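Local coordinates for protein blood group a-and b-cleaving endo-beta-galactosidase (Streptococcus pneumoniae, PDB 2YGL) that probably binds host carbohydrates through its two tandem CBM51 modules, as part of a family 98 glycoside hydrolase that cleaves blood group A and B antigens, at residues A[137-140]-A[141-145]. Numbering follows the deposited sequence.
Sequences VTIP and QNAKK
Pro140 O takes the N-H of Ala143 at 3.0 Å, the bond that closes a type I beta turn running from Pro140 to Ala143. The bond is fairly straight at the hydrogen (162°), but the amide comes in from above the carbonyl plane, 56° out of it. The N of Asn142 also lies near this oxygen, yet its angle is too poor for a second bond.

On the inner side of the turn the contact is apolar. Ala143 points its methyl back at the incoming chain, where CB meets Ile139 CG2 at 3.6 Å and, less closely, Pro140 CD at 4.1 Å. Ile139 can offer that methyl because CG2 stands anti to its own backbone N while CG1 lies beside the N (chi1 -71°). Both Ile139 and Ala143 are buried and share Ile110 of strand 105-110 as a neighbour; Ile139 also packs on Phe80 and Phe83, Ala143 on Ile75.

The outer side belongs to the exposed residues. Asn142 swings its amide back toward the proline ring, so that ND2 approaches Pro140 CB at 3.8 Å, a van der Waals touch. Gln141 does the reverse: CG is anti to the backbone N and the extended chain leads its amide away from the turn.

Beyond the turn, the backbone N atoms of Lys144 and Lys145 are each hydrogen-bonded to the carboxylate of Asp111, one to each oxygen, tying the outgoing chain to the loop between strands 105-110 and 113-117. The whole is a beta-turn connection in a beta-sandwich module of the NPCBM family, carrying the chain from strand 133-138 in one antiparallel sheet to strand 145-151 in the other.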
loop_
_atom_site.group_PDB
_atom_site.type_symbol
_atom_site.label_atom_id
_atom_site.label_comp_id
_atom_site.label_asym_id
_atom_site.label_seq_id
_atom_site.Cartn_x
_atom_site.Cartn_y
_atom_site.Cartn_z
ATOM N N VAL A 137 17.755 -2.503 -2.533
ATOM C CA VAL A 137 17.140 -3.037 -3.748
ATOM C C VAL A 137 15.625 -2.856 -3.751
ATOM O O VAL A 137 14.977 -2.938 -2.705
ATOM C CB VAL A 137 17.490 -4.537 -3.990
ATOM C CG1 VAL A 137 18.944 -4.689 -4.414
ATOM C CG2 VAL A 137 17.182 -5.389 -2.760
ATOM N N THR A 138 15.076 -2.608 -4.937
ATOM C CA THR A 138 13.634 -2.504 -5.125
ATOM C C THR A 138 13.020 -3.903 -5.158
ATOM O O THR A 138 13.576 -4.823 -5.761
ATOM C CB THR A 138 13.284 -1.741 -6.427
ATOM O OG1 THR A 138 14.061 -0.541 -6.507
ATOM C CG2 THR A 138 11.806 -1.370 -6.464
ATOM N N ILE A 139 11.883 -4.056 -4.490
ATOM C CA ILE A 139 11.132 -5.306 -4.502
ATOM C C ILE A 139 9.943 -5.163 -5.457
ATOM O O ILE A 139 9.164 -4.212 -5.332
ATOM C CB ILE A 139 10.663 -5.690 -3.074
ATOM C CG1 ILE A 139 11.862 -6.137 -2.232
ATOM C CG2 ILE A 139 9.598 -6.785 -3.109
ATOM C CD1 ILE A 139 11.584 -6.206 -0.746
ATOM N N PRO A 140 9.813 -6.094 -6.426
ATOM C CA PRO A 140 8.675 -6.093 -7.352
ATOM C C PRO A 140 7.363 -6.312 -6.608
ATOM O O PRO A 140 7.329 -7.058 -5.627
ATOM C CB PRO A 140 8.968 -7.284 -8.273
ATOM C CG PRO A 140 10.434 -7.523 -8.143
ATOM C CD PRO A 140 10.750 -7.193 -6.722
ATOM N N GLN A 141 6.296 -5.663 -7.074
ATOM C CA GLN A 141 4.991 -5.706 -6.403
ATOM C C GLN A 141 4.471 -7.133 -6.229
ATOM O O GLN A 141 3.776 -7.436 -5.257
ATOM C CB GLN A 141 3.971 -4.858 -7.173
ATOM C CG GLN A 141 2.715 -4.498 -6.376
ATOM C CD GLN A 141 1.708 -3.678 -7.176
ATOM O OE1 GLN A 141 1.941 -3.337 -8.341
ATOM N NE2 GLN A 141 0.581 -3.355 -6.547
ATOM N N ASN A 142 4.834 -7.998 -7.170
ATOM C CA ASN A 142 4.402 -9.395 -7.192
ATOM C C ASN A 142 5.254 -10.358 -6.352
ATOM O O ASN A 142 4.916 -11.539 -6.238
ATOM C CB ASN A 142 4.368 -9.888 -8.643
ATOM C CG ASN A 142 5.489 -9.294 -9.484
ATOM O OD1 ASN A 142 5.339 -8.217 -10.064
ATOM N ND2 ASN A 142 6.618 -9.991 -9.548
ATOM N N ALA A 143 6.342 -9.855 -5.766
ATOM C CA ALA A 143 7.356 -10.701 -5.115
ATOM C C ALA A 143 6.818 -11.623 -4.022
ATOM O O ALA A 143 5.976 -11.226 -3.217
ATOM C CB ALA A 143 8.497 -9.852 -4.576
ATOM N N LYS A 144 7.329 -12.853 -4.004
ATOM C CA LYS A 144 6.876 -13.886 -3.071
ATOM C C LYS A 144 7.965 -14.342 -2.096
ATOM O O LYS A 144 7.676 -14.656 -0.939
ATOM C CB LYS A 144 6.324 -15.094 -3.841
ATOM C CG LYS A 144 4.975 -14.841 -4.515
ATOM C CD LYS A 144 4.596 -15.976 -5.461
ATOM C CE LYS A 144 3.214 -15.761 -6.068
ATOM N NZ LYS A 144 3.133 -14.516 -6.894
ATOM N N LYS A 145 9.211 -14.370 -2.565
ATOM C CA LYS A 145 10.313 -14.948 -1.796
ATOM C C LYS A 145 11.597 -14.130 -1.928
ATOM O O LYS A 145 12.064 -13.867 -3.039
ATOM C CB LYS A 145 10.561 -16.387 -2.258
ATOM C CG LYS A 145 11.483 -17.204 -1.367
ATOM C CD LYS A 145 11.805 -18.532 -2.027
ATOM C CE LYS A 145 12.393 -19.516 -1.038
ATOM N NZ LYS A 145 12.523 -20.871 -1.648
#